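Local coordinates for mannitol dehydrogenase (Helicobacter pylori, PDB 3TWO), which binds zinc and NADP(H) and, as a cinnamyl-alcohol dehydrogenase of the zinc-dependent alcohol dehydrogenase family, probably interconverts aldehydes and alcohols, at residues A9-S12 and F17-H20; K321-A326 and Y339-K344; D227-K232 and L248-K253; M191-A196 and M219-F224; G68-V73 and K78-G83. One frame throughout, in Å; residues are numbered along the deposited sequence.

Interaction 1: residues A9-S12 and F17-H20; sequences AIFS and FKPH
Ala9 and Lys18 face each other as an antiparallel hydrogen-bonded pair, Ala9 N giving to Lys18 O at 3.0 Å and Lys18 N giving to Ala9 O at 2.9 Å. This is the last rung of a two-stranded beta hairpin, strands 3-9 and 18-24, just before the chain loops out through residues 10-17. The oxygen of Ala9 also takes a CA-H...O contact from Phe17, so two neighbouring residues grip one carbonyl.

The side chains sort onto two faces. On one, the CB of Ala9 lies against the CB of His20 at 3.5 Å. Phe11 then arrives from beyond the strand end and sets its edge toward the face of the His20 imidazole in a T-shaped pair, the planes 88° apart. The bend of the Lys18 chain at chi3 and chi4 brings its ammonium back to the same phenyl ring, with NZ 3.6 Å from Phe11 CE1, approaching obliquely.

On the other face, Phe17 tucks beneath Ile10 and is also met edge-to-face by Tyr327, while its backbone N is hydrogen-bonded to Asp324 OD1, which ties the turn to helix 323-331. Ile10 has CG1 anti to the backbone N (chi1 179°), which turns the CG2 branch onto the far rim of the ring. The CB of Ile10 sits 3.9 Å from the ring centroid of Phe17 and only 10° off its normal.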
# COMPACT_ATOMS: atom_id res chain seq x y z
N ALA B 9 -29.33 22.62 7.92
CA ALA B 9 -28.42 22.97 6.83
C ALA B 9 -27.32 23.95 7.26
O ALA B 9 -27.53 24.82 8.13
CB ALA B 9 -29.21 23.60 5.58
N ILE B 10 -26.16 23.83 6.59
CA ILE B 10 -25.08 24.83 6.71
C ILE B 10 -24.88 25.53 5.37
O ILE B 10 -24.89 24.87 4.31
CB ILE B 10 -23.80 24.14 7.23
CG1 ILE B 10 -22.64 25.13 7.35
CG2 ILE B 10 -23.44 22.88 6.35
CD1 ILE B 10 -21.33 24.49 7.93
N PHE B 11 -24.74 26.85 5.36
CA PHE B 11 -24.75 27.56 4.09
C PHE B 11 -23.39 27.92 3.50
O PHE B 11 -23.31 28.40 2.34
CB PHE B 11 -25.56 28.82 4.21
CG PHE B 11 -27.01 28.60 3.92
CD1 PHE B 11 -27.82 27.88 4.83
CD2 PHE B 11 -27.58 29.08 2.71
CE1 PHE B 11 -29.19 27.66 4.57
CE2 PHE B 11 -28.95 28.87 2.43
CZ PHE B 11 -29.76 28.15 3.38
N SER B 12 -22.36 27.83 4.32
CA SER B 12 -21.01 27.94 3.82
C SER B 12 -20.11 27.42 4.94
O SER B 12 -20.56 27.16 6.04
CB SER B 12 -20.63 29.35 3.44
OG SER B 12 -20.37 30.08 4.61
N PHE B 17 -25.18 25.75 11.61
CA PHE B 17 -26.35 25.02 11.14
C PHE B 17 -27.63 25.75 11.49
O PHE B 17 -27.69 26.39 12.53
CB PHE B 17 -26.33 23.63 11.76
CG PHE B 17 -25.44 22.66 10.97
CD1 PHE B 17 -24.06 22.58 11.20
CD2 PHE B 17 -25.98 21.89 9.94
CE1 PHE B 17 -23.25 21.73 10.45
CE2 PHE B 17 -25.15 21.01 9.18
CZ PHE B 17 -23.78 20.96 9.45
N LYS B 18 -28.63 25.70 10.61
CA LYS B 18 -29.92 26.34 10.89
C LYS B 18 -31.04 25.49 10.33
O LYS B 18 -30.81 24.76 9.38
CB LYS B 18 -30.00 27.73 10.25
CG LYS B 18 -28.92 28.71 10.72
CD LYS B 18 -28.91 30.12 9.98
CE LYS B 18 -28.49 30.06 8.48
NZ LYS B 18 -29.52 29.29 7.73
N PRO B 19 -32.25 25.59 10.91
CA PRO B 19 -33.44 24.92 10.33
C PRO B 19 -33.61 25.32 8.87
O PRO B 19 -33.51 26.48 8.54
CB PRO B 19 -34.62 25.47 11.17
CG PRO B 19 -33.96 25.67 12.53
CD PRO B 19 -32.58 26.26 12.19
N HIS B 20 -33.83 24.37 7.99
CA HIS B 20 -33.93 24.70 6.58
C HIS B 20 -35.09 23.88 6.04
O HIS B 20 -35.14 22.64 6.23
CB HIS B 20 -32.60 24.32 5.91
CG HIS B 20 -32.55 24.55 4.43
ND1 HIS B 20 -32.80 25.78 3.85
CD2 HIS B 20 -32.24 23.71 3.41
CE1 HIS B 20 -32.67 25.69 2.54
NE2 HIS B 20 -32.32 24.44 2.24

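Interaction 2: residues K321-A326 and Y339-K344; sequences KDIDTA and YVIDMK
One face of the Tyr339 ring carries the methyl of Ala326, whose CB lies 4.0 Å from the ring centroid, 22° off the normal and displaced toward the CD1 side of the rim. This CH-pi contact has its shortest approach, 3.8 Å, between Ala326 CB and Tyr339 CD1. At the far end of the ring the hydroxyl is hydrogen-bonded to Asn329 ND2, one helical turn on from Ala326, so the phenol is held to helix 323-331 both by its face and by its tip.

The second point of contact is aliphatic. Ile323 and Ile341 cross at about a right angle, and the CD1 methyl of Ile341 meets the CG1 of Ile323 at 3.7 Å and its CD1 at 3.9 Å. In Ile341, CG1 stands anti to the carbonyl carbon (chi1 -56°), which sends that longer branch across to the helix. Residues 339 and 341 alternate with Val340 along the strand, and both put their side chains on the helix side.

The unit is a beta-alpha-beta crossover: strand 315-318, helix 323-331 and strand 338-342, the two strands parallel. Ile318 of the first strand touches both Ala326 and Tyr339, and Phe17 covers Ile323 from the hairpin. Across these two segments the attachment is entirely apolar, so it depends on shape and burial, while the tyrosine hydroxyl is anchored by its bond to Asn329 ND2.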
# COMPACT_ATOMS: atom_id res chain seq x y z
N LYS B 321 -30.48 20.95 17.27
CA LYS B 321 -29.91 22.23 17.70
C LYS B 321 -28.56 22.03 18.38
O LYS B 321 -27.89 22.98 18.68
CB LYS B 321 -30.87 22.94 18.67
CG LYS B 321 -30.73 22.38 20.04
CD LYS B 321 -31.89 22.69 20.99
CE LYS B 321 -31.59 22.01 22.30
NZ LYS B 321 -32.39 22.55 23.44
N ASP B 322 -28.13 20.81 18.66
CA ASP B 322 -26.83 20.64 19.35
C ASP B 322 -25.74 20.38 18.33
O ASP B 322 -24.59 20.14 18.71
CB ASP B 322 -26.85 19.42 20.32
CG ASP B 322 -27.90 19.56 21.45
OD1 ASP B 322 -27.79 20.53 22.26
OD2 ASP B 322 -28.81 18.69 21.55
N ILE B 323 -26.08 20.36 17.03
CA ILE B 323 -25.11 19.90 16.02
C ILE B 323 -23.78 20.67 16.08
O ILE B 323 -22.68 20.04 16.02
CB ILE B 323 -25.70 19.97 14.54
CG1 ILE B 323 -26.81 18.93 14.34
CG2 ILE B 323 -24.65 19.67 13.52
CD1 ILE B 323 -27.79 19.24 13.21
N ASP B 324 -23.86 22.00 16.17
CA ASP B 324 -22.69 22.81 16.26
C ASP B 324 -21.83 22.49 17.47
O ASP B 324 -20.64 22.42 17.33
CB ASP B 324 -23.05 24.29 16.24
CG ASP B 324 -23.41 24.74 14.82
OD1 ASP B 324 -24.51 25.19 14.57
OD2 ASP B 324 -22.58 24.60 13.95
N THR B 325 -22.45 22.27 18.62
CA THR B 325 -21.74 21.77 19.78
C THR B 325 -21.09 20.42 19.56
O THR B 325 -19.92 20.25 19.86
CB THR B 325 -22.68 21.77 20.99
OG1 THR B 325 -23.01 23.14 21.23
CG2 THR B 325 -21.95 21.14 22.24
N ALA B 326 -21.80 19.46 18.99
CA ALA B 326 -21.21 18.14 18.65
C ALA B 326 -19.93 18.31 17.76
O ALA B 326 -18.89 17.71 18.06
CB ALA B 326 -22.22 17.23 17.96
N TYR B 339 -22.21 10.64 18.40
CA TYR B 339 -23.45 11.43 18.68
C TYR B 339 -24.56 10.98 17.74
O TYR B 339 -24.31 10.67 16.54
CB TYR B 339 -23.23 12.94 18.48
CG TYR B 339 -22.31 13.58 19.51
CD1 TYR B 339 -20.97 13.88 19.20
CD2 TYR B 339 -22.76 13.84 20.81
CE1 TYR B 339 -20.13 14.47 20.15
CE2 TYR B 339 -21.93 14.41 21.77
CZ TYR B 339 -20.64 14.73 21.44
OH TYR B 339 -19.83 15.27 22.38
N VAL B 340 -25.79 10.91 18.28
CA VAL B 340 -26.92 10.56 17.45
C VAL B 340 -28.06 11.55 17.68
O VAL B 340 -28.42 11.84 18.84
CB VAL B 340 -27.40 9.16 17.70
CG1 VAL B 340 -28.71 8.97 16.95
CG2 VAL B 340 -26.35 8.11 17.25
N ILE B 341 -28.61 12.08 16.58
CA ILE B 341 -29.69 13.08 16.69
C ILE B 341 -31.04 12.40 16.77
O ILE B 341 -31.37 11.55 15.96
CB ILE B 341 -29.72 14.08 15.52
CG1 ILE B 341 -28.35 14.80 15.35
CG2 ILE B 341 -30.87 15.09 15.72
CD1 ILE B 341 -28.18 15.46 14.00
N ASP B 342 -31.81 12.78 17.77
CA ASP B 342 -33.14 12.23 17.89
C ASP B 342 -34.05 13.15 17.06
O ASP B 342 -34.41 14.26 17.48
CB ASP B 342 -33.48 12.08 19.39
CG ASP B 342 -34.94 11.78 19.63
OD1 ASP B 342 -35.77 11.92 18.72
OD2 ASP B 342 -35.24 11.44 20.77
N MET B 343 -34.32 12.70 15.84
CA MET B 343 -34.95 13.54 14.86
C MET B 343 -36.41 13.88 15.16
O MET B 343 -36.83 15.04 14.97
CB MET B 343 -34.80 12.98 13.44
CG MET B 343 -34.98 14.04 12.39
SD MET B 343 -33.59 15.22 12.41
CE MET B 343 -32.23 14.16 12.73
N LYS B 344 -37.16 12.90 15.64
CA LYS B 344 -38.51 13.19 16.10
C LYS B 344 -38.55 14.33 17.11
O LYS B 344 -39.39 15.23 17.00
CB LYS B 344 -39.15 11.97 16.76
CG LYS B 344 -39.76 10.98 15.82
CD LYS B 344 -40.95 11.56 15.05
CE LYS B 344 -40.61 11.68 13.55
NZ LYS B 344 -41.84 11.40 12.80

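Interaction 3: residues D227-K232 and L248-K253; sequences DPKQCK and LKDYLK
Apolar contact comes first, and Pro228 carries it. Its CB lies over one face of the Tyr251 ring, 4.2 Å from the centroid and 24° off the normal, shifted toward the CE2 and CZ rim. The rest of the pyrrolidine follows the ring outward, with CG and CD both passing close to the tyrosine hydroxyl oxygen. On its other flank the proline meets the helix itself, Pro228 CG resting 3.9 Å from Asp250 CB. Tyr251 has CG anti to the carbonyl carbon (chi1 -69°), which throws the ring out from helix 248-252 to cross the proline at about a right angle; Phe206 packs edge-to-face against the same ring.

These pieces belong to the Rossmann-type coenzyme domain, where the loop after strand 223-225, with its short 3-10 turn, is laid against the helix that follows strand 235-240. Tyr251 is close to the NADPH, its side chain about 5 Å away at the nearest atoms.

The charged groups work mainly inside the loop. Asp227 OD1 accepts twice: from Lys229 N at 2.9 Å, in an Asx turn that uses the anti lone pair, and on the syn side from the Lys229 ammonium in a salt bridge. That bridge is modelled unusually short, and its exact geometry is doubtful. The carbon chain of Lys229 passes Asp250, with CE 4.1 Å from Asp250 OD1. The attraction across the contact is looser: Lys229 NZ stands 4.4 Å from Asp250 OD2, beyond salt-bridge range, so Asp250 would feel the charge only at a distance.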
# COMPACT_ATOMS: atom_id res chain seq x y z
N ASP B 227 0.68 6.74 21.94
CA ASP B 227 1.61 7.12 20.90
C ASP B 227 2.00 5.83 20.26
O ASP B 227 2.28 4.84 20.98
CB ASP B 227 2.86 7.72 21.52
CG ASP B 227 3.76 8.42 20.50
OD1 ASP B 227 4.29 7.78 19.59
OD2 ASP B 227 3.98 9.62 20.64
N PRO B 228 2.05 5.81 18.92
CA PRO B 228 2.45 4.55 18.28
C PRO B 228 3.81 4.04 18.72
O PRO B 228 4.04 2.84 18.69
CB PRO B 228 2.41 4.85 16.76
CG PRO B 228 2.32 6.32 16.65
CD PRO B 228 1.70 6.85 17.93
N LYS B 229 4.71 4.92 19.17
CA LYS B 229 6.07 4.48 19.50
C LYS B 229 6.09 3.60 20.74
O LYS B 229 7.08 2.94 20.99
CB LYS B 229 6.96 5.66 19.78
CG LYS B 229 7.74 6.03 18.60
CD LYS B 229 7.53 7.50 18.21
CE LYS B 229 6.32 7.66 17.31
NZ LYS B 229 5.61 8.89 17.72
N GLN B 230 5.02 3.67 21.53
CA GLN B 230 4.91 2.83 22.74
C GLN B 230 4.63 1.37 22.38
O GLN B 230 4.76 0.49 23.21
CB GLN B 230 3.85 3.35 23.71
CG GLN B 230 3.93 4.84 24.02
CD GLN B 230 2.63 5.40 24.56
OE1 GLN B 230 1.58 4.74 24.53
NE2 GLN B 230 2.66 6.64 25.00
N CYS B 231 4.25 1.09 21.15
CA CYS B 231 3.91 -0.30 20.87
C CYS B 231 5.18 -1.08 20.54
O CYS B 231 5.85 -0.79 19.60
CB CYS B 231 2.88 -0.40 19.73
SG CYS B 231 2.60 -2.10 19.12
N LYS B 232 5.50 -2.07 21.35
CA LYS B 232 6.77 -2.74 21.18
C LYS B 232 6.63 -4.10 20.48
O LYS B 232 7.55 -4.89 20.50
CB LYS B 232 7.48 -2.81 22.54
CG LYS B 232 7.78 -1.39 23.04
CD LYS B 232 9.06 -0.90 22.30
CE LYS B 232 9.14 0.64 22.05
NZ LYS B 232 8.58 1.48 23.12
N LEU B 248 1.93 8.18 8.25
CA LEU B 248 1.64 6.78 8.00
C LEU B 248 2.84 5.85 8.41
O LEU B 248 2.60 4.71 8.79
CB LEU B 248 1.26 6.54 6.49
CG LEU B 248 -0.10 7.01 6.07
CD1 LEU B 248 -0.21 7.21 4.52
CD2 LEU B 248 -1.22 6.09 6.63
N LYS B 249 4.10 6.30 8.29
CA LYS B 249 5.22 5.40 8.62
C LYS B 249 5.20 4.89 10.04
O LYS B 249 5.63 3.78 10.29
CB LYS B 249 6.62 5.99 8.33
CG LYS B 249 6.84 6.25 6.83
CD LYS B 249 8.20 6.97 6.54
CE LYS B 249 8.43 8.23 7.37
NZ LYS B 249 7.54 9.37 6.84
N ASP B 250 4.71 5.72 10.97
CA ASP B 250 4.68 5.37 12.39
C ASP B 250 3.84 4.14 12.62
O ASP B 250 4.10 3.43 13.57
CB ASP B 250 4.08 6.52 13.20
CG ASP B 250 5.01 7.67 13.32
OD1 ASP B 250 6.24 7.48 13.25
OD2 ASP B 250 4.50 8.77 13.50
N TYR B 251 2.80 3.95 11.80
CA TYR B 251 1.95 2.72 11.81
C TYR B 251 2.46 1.60 10.95
O TYR B 251 2.42 0.45 11.38
CB TYR B 251 0.48 3.01 11.49
CG TYR B 251 -0.11 3.80 12.64
CD1 TYR B 251 -0.18 5.21 12.61
CD2 TYR B 251 -0.48 3.14 13.85
CE1 TYR B 251 -0.68 5.95 13.73
CE2 TYR B 251 -0.96 3.86 14.99
CZ TYR B 251 -1.09 5.24 14.91
OH TYR B 251 -1.54 5.91 16.04
N LEU B 252 2.90 1.92 9.73
CA LEU B 252 3.36 0.89 8.81
C LEU B 252 4.52 0.11 9.43
O LEU B 252 4.57 -1.11 9.36
CB LEU B 252 3.73 1.48 7.42
CG LEU B 252 4.30 0.55 6.34
CD1 LEU B 252 3.26 -0.53 5.93
CD2 LEU B 252 4.71 1.31 5.09
N LYS B 253 5.44 0.81 10.08
CA LYS B 253 6.55 0.12 10.74
C LYS B 253 6.07 -0.84 11.86
O LYS B 253 6.84 -1.68 12.26
CB LYS B 253 7.55 1.10 11.33
CG LYS B 253 6.95 1.96 12.45
CD LYS B 253 7.91 2.10 13.62
CE LYS B 253 9.05 3.07 13.40
NZ LYS B 253 8.75 4.02 12.30

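Interaction 4: residues M191-A196 and M219-F224; sequences MAVKYA and MGVKHF
This is a small apolar contact between helix 187-198 and the link that leads from helix 213-218 into strand 223-225, at one edge of the coenzyme domain. Val193 does most of the work, and with a single methyl. Its CG1 meets Val221 CG2 at 3.5 Å and Met219 CB at 3.8 Å, so that one methyl touches both residues. The Met219 sulfur closes on it as well, with SD 3.9 Å from Val193 CG1. In Val193 that branch is anti to the backbone N (chi1 168°), which is the setting that points it across to the link.

The surroundings are those of a Rossmann fold. Helix 187-198 follows the glycine-rich turn after the first strand of the parallel sheet, and Val205 of strand 202-206 touches both Val193 and Val221 from the sheet side. Between the two contact residues of the link, Gly220 ends helix 213-218 in a Schellman motif; its positive phi of 97° ends the helical course, and the residues before and after it, Met219 and Val221, both touch Val193.

Met219 runs extended beyond CG toward Lys194, where its CE methyl comes 4.3 Å from Lys194 CE, a loose aliphatic touch. The ammonium of Lys194 has its business elsewhere, donating to the carbonyl oxygen of Tyr312.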
# COMPACT_ATOMS: atom_id res chain seq x y z
N MET B 191 -16.25 1.07 16.87
CA MET B 191 -16.84 -0.07 16.09
C MET B 191 -15.77 -1.13 15.69
O MET B 191 -16.01 -2.35 15.78
CB MET B 191 -17.59 0.43 14.84
CG MET B 191 -18.88 1.15 15.16
SD MET B 191 -19.90 0.29 16.39
CE MET B 191 -20.33 -1.28 15.63
N ALA B 192 -14.61 -0.65 15.21
CA ALA B 192 -13.47 -1.57 14.77
C ALA B 192 -13.05 -2.42 15.96
O ALA B 192 -12.86 -3.65 15.84
CB ALA B 192 -12.24 -0.74 14.35
N VAL B 193 -12.87 -1.76 17.11
CA VAL B 193 -12.60 -2.47 18.36
C VAL B 193 -13.62 -3.59 18.68
O VAL B 193 -13.25 -4.72 18.94
CB VAL B 193 -12.43 -1.50 19.56
CG1 VAL B 193 -12.45 -2.32 20.92
CG2 VAL B 193 -11.12 -0.73 19.46
N LYS B 194 -14.92 -3.26 18.66
CA LYS B 194 -15.94 -4.24 18.96
C LYS B 194 -15.96 -5.41 17.99
O LYS B 194 -16.03 -6.55 18.43
CB LYS B 194 -17.33 -3.60 19.04
CG LYS B 194 -17.44 -2.65 20.25
CD LYS B 194 -18.45 -1.54 19.98
CE LYS B 194 -18.90 -0.86 21.25
NZ LYS B 194 -20.11 -1.53 21.77
N TYR B 195 -15.90 -5.13 16.70
CA TYR B 195 -15.90 -6.20 15.72
C TYR B 195 -14.66 -7.05 15.90
O TYR B 195 -14.76 -8.26 15.91
CB TYR B 195 -15.97 -5.65 14.25
CG TYR B 195 -17.32 -5.04 13.89
CD1 TYR B 195 -17.42 -3.79 13.22
CD2 TYR B 195 -18.50 -5.71 14.21
CE1 TYR B 195 -18.64 -3.22 12.92
CE2 TYR B 195 -19.73 -5.18 13.88
CZ TYR B 195 -19.80 -3.93 13.24
OH TYR B 195 -21.06 -3.41 12.97
N ALA B 196 -13.48 -6.44 16.01
CA ALA B 196 -12.23 -7.27 16.12
C ALA B 196 -12.24 -8.14 17.34
O ALA B 196 -11.88 -9.30 17.25
CB ALA B 196 -10.95 -6.44 16.05
N MET B 219 -14.24 -2.77 26.70
CA MET B 219 -14.49 -3.44 25.41
C MET B 219 -13.63 -4.71 25.14
O MET B 219 -13.82 -5.36 24.11
CB MET B 219 -14.28 -2.47 24.27
CG MET B 219 -15.38 -1.43 24.20
SD MET B 219 -14.94 -0.16 23.00
CE MET B 219 -15.98 1.14 23.66
N GLY B 220 -12.68 -5.03 26.02
CA GLY B 220 -11.85 -6.20 25.84
C GLY B 220 -10.48 -5.91 25.18
O GLY B 220 -9.78 -6.83 24.76
N VAL B 221 -10.12 -4.64 25.06
CA VAL B 221 -8.84 -4.23 24.48
C VAL B 221 -7.73 -4.68 25.40
O VAL B 221 -7.86 -4.59 26.65
CB VAL B 221 -8.79 -2.71 24.32
CG1 VAL B 221 -7.40 -2.24 23.96
CG2 VAL B 221 -9.79 -2.32 23.21
N LYS B 222 -6.66 -5.21 24.80
CA LYS B 222 -5.58 -5.76 25.60
C LYS B 222 -4.43 -4.74 25.82
O LYS B 222 -3.78 -4.77 26.86
CB LYS B 222 -5.10 -7.10 25.02
CG LYS B 222 -5.41 -8.42 26.00
CD LYS B 222 -6.96 -8.85 26.20
CE LYS B 222 -7.24 -10.36 25.84
NZ LYS B 222 -6.96 -10.72 24.36
N HIS B 223 -4.19 -3.84 24.86
CA HIS B 223 -3.17 -2.80 25.04
C HIS B 223 -3.73 -1.46 24.60
O HIS B 223 -4.46 -1.37 23.59
CB HIS B 223 -1.88 -3.05 24.24
CG HIS B 223 -1.27 -4.39 24.48
ND1 HIS B 223 -1.49 -5.47 23.64
CD2 HIS B 223 -0.44 -4.84 25.45
CE1 HIS B 223 -0.84 -6.52 24.09
NE2 HIS B 223 -0.18 -6.16 25.18
N PHE B 224 -3.40 -0.44 25.38
CA PHE B 224 -3.86 0.90 25.09
C PHE B 224 -2.61 1.75 24.96
O PHE B 224 -1.85 1.81 25.88
CB PHE B 224 -4.73 1.46 26.22
CG PHE B 224 -5.49 2.69 25.83
CD1 PHE B 224 -6.78 2.60 25.28
CD2 PHE B 224 -4.92 3.94 25.97
CE1 PHE B 224 -7.47 3.70 24.91
CE2 PHE B 224 -5.66 5.07 25.59
CZ PHE B 224 -6.91 4.94 25.04

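Interaction 5: residues G68-V73 and K78-G83; sequences GIIKEV and KKFKIG
Ile82 lies over a classic beta bulge in strand 65-73: Lys71, whose carbonyl it covers, and Glu72 both face Leu33 of strand 31-40. Just before the bulge, the carbonyl of Ile70 accepts a nearly straight bond from Gly83 N, 2.8 Å long with 171° at the hydrogen and lying in the carbonyl plane. Ile82 adds a CA-H...O contact to the same Ile70 oxygen at 3.5 Å. Gly83 has a positive phi (93°), and past it the chain goes on into strand 85-88, which is antiparallel to strand 65-73 in the sheet of the GroES-like domain.

The Ile70 side chain looks toward the returning loop. Its CD1 presses on Phe80 CB at 3.6 Å and reaches CG as well, touching the root of the aromatic side chain obliquely; the two side chains cross at about a right angle. The ring itself leads away, to Val86 and Val143. The CG2 branch of Ile70 rests on the backbone, 3.7 Å from Lys81 O. Val73 CG1, further along, comes to 4.0 Å from the Phe80 carbonyl oxygen.

At the bulge, Ile82 has its CG1 and CD1 each 3.7 Å from Lys71 O. On the other side of the bond, Ile69 CG2 lies beside Gly83 O. The ammonium of Lys81 forms a salt bridge with Asp84. Between these two segments one backbone bond is formed, and the pairing continues through Asp84 and Val86; within this contact Ile69, Ile82 and Val73 meet main-chain atoms, while Ile70 reaches both main chain and Phe80.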
# COMPACT_ATOMS: atom_id res chain seq x y z
N GLY B 68 -34.84 4.71 10.27
CA GLY B 68 -36.21 5.22 10.25
C GLY B 68 -37.26 4.19 9.92
O GLY B 68 -37.01 2.97 9.96
N ILE B 69 -38.43 4.69 9.51
CA ILE B 69 -39.60 3.83 9.19
C ILE B 69 -40.14 4.21 7.82
O ILE B 69 -40.20 5.42 7.46
CB ILE B 69 -40.69 3.99 10.27
CG1 ILE B 69 -40.11 3.49 11.60
CG2 ILE B 69 -42.01 3.16 9.90
CD1 ILE B 69 -40.92 3.75 12.88
N ILE B 70 -40.52 3.18 7.06
CA ILE B 70 -41.10 3.41 5.76
C ILE B 70 -42.52 3.91 5.90
O ILE B 70 -43.40 3.23 6.44
CB ILE B 70 -40.99 2.19 4.88
CG1 ILE B 70 -39.47 1.94 4.63
CG2 ILE B 70 -41.85 2.35 3.60
CD1 ILE B 70 -39.12 1.26 3.33
N LYS B 71 -42.69 5.14 5.46
CA LYS B 71 -43.98 5.81 5.39
C LYS B 71 -44.70 5.54 4.06
O LYS B 71 -45.91 5.45 4.05
CB LYS B 71 -43.75 7.31 5.58
CG LYS B 71 -45.00 8.19 5.68
CD LYS B 71 -44.55 9.68 5.58
CE LYS B 71 -45.53 10.68 6.19
NZ LYS B 71 -45.24 10.74 7.66
N GLU B 72 -43.98 5.41 2.94
CA GLU B 72 -44.65 5.23 1.64
C GLU B 72 -43.79 4.45 0.68
O GLU B 72 -42.56 4.46 0.79
CB GLU B 72 -44.96 6.57 0.97
CG GLU B 72 -46.14 7.29 1.50
CD GLU B 72 -46.27 8.67 0.85
OE1 GLU B 72 -45.83 8.82 -0.34
OE2 GLU B 72 -46.77 9.59 1.55
N VAL B 73 -44.42 3.76 -0.26
CA VAL B 73 -43.63 3.01 -1.29
C VAL B 73 -44.19 3.31 -2.67
O VAL B 73 -45.40 3.53 -2.83
CB VAL B 73 -43.58 1.46 -1.04
CG1 VAL B 73 -42.91 1.15 0.29
CG2 VAL B 73 -44.95 0.86 -1.07
N LYS B 78 -40.82 -3.87 -4.31
CA LYS B 78 -41.08 -5.23 -3.85
C LYS B 78 -40.35 -5.63 -2.57
O LYS B 78 -40.75 -6.58 -1.89
CB LYS B 78 -40.79 -6.25 -4.97
CG LYS B 78 -39.39 -6.14 -5.62
CD LYS B 78 -39.45 -6.48 -7.15
CE LYS B 78 -40.29 -7.72 -7.46
NZ LYS B 78 -41.74 -7.43 -7.67
N LYS B 79 -39.32 -4.88 -2.20
CA LYS B 79 -38.45 -5.32 -1.12
C LYS B 79 -38.90 -4.84 0.28
O LYS B 79 -38.41 -5.35 1.28
CB LYS B 79 -37.00 -4.93 -1.41
CG LYS B 79 -36.51 -5.35 -2.81
CD LYS B 79 -34.99 -5.09 -2.96
CE LYS B 79 -34.18 -6.16 -2.24
NZ LYS B 79 -33.09 -5.62 -1.36
N PHE B 80 -39.84 -3.88 0.33
CA PHE B 80 -40.30 -3.24 1.60
C PHE B 80 -41.79 -2.92 1.63
O PHE B 80 -42.40 -2.79 0.58
CB PHE B 80 -39.51 -1.94 1.84
CG PHE B 80 -38.03 -2.18 2.06
CD1 PHE B 80 -37.11 -1.94 1.03
CD2 PHE B 80 -37.56 -2.68 3.28
CE1 PHE B 80 -35.77 -2.21 1.22
CE2 PHE B 80 -36.20 -2.93 3.47
CZ PHE B 80 -35.32 -2.68 2.45
N LYS B 81 -42.36 -2.78 2.83
CA LYS B 81 -43.77 -2.33 2.99
C LYS B 81 -43.83 -1.17 3.96
O LYS B 81 -42.92 -0.98 4.77
CB LYS B 81 -44.68 -3.43 3.57
CG LYS B 81 -44.08 -4.83 3.78
CD LYS B 81 -45.03 -5.72 4.62
CE LYS B 81 -44.73 -5.66 6.13
NZ LYS B 81 -43.24 -5.86 6.34
N ILE B 82 -44.94 -0.44 3.92
CA ILE B 82 -45.17 0.61 4.91
C ILE B 82 -45.04 0.02 6.33
O ILE B 82 -45.51 -1.09 6.57
CB ILE B 82 -46.60 1.21 4.72
CG1 ILE B 82 -46.70 1.88 3.32
CG2 ILE B 82 -46.99 2.15 5.95
CD1 ILE B 82 -48.05 2.66 3.06
N GLY B 83 -44.42 0.75 7.25
CA GLY B 83 -44.17 0.21 8.59
C GLY B 83 -42.82 -0.45 8.78
O GLY B 83 -42.33 -0.53 9.93

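In the fold
From the N terminus, interaction 1 closes the hairpin between strands 3-9 and 18-24, and interaction 5 closes the short loop between strands 65-73 and 85-88. Interactions 4 and 3 follow in the coenzyme domain: the first spans strand 202-206 and helix 213-218, and the second, whose segments adjoin those of the first, closes the stretch running through strand 235-240. Interaction 2 comes last, closing the helix-to-strand return of the crossover on the sheet that interaction 5 also reaches. All five are in series; none nests or crosses. Only interactions 1 and 2 touch, through Phe17 against Ile323 and Asp324, fastening the N-terminal hairpin to helix 323-331. Interactions 3 and 5 lie farthest apart, centres about 47 Å from each other.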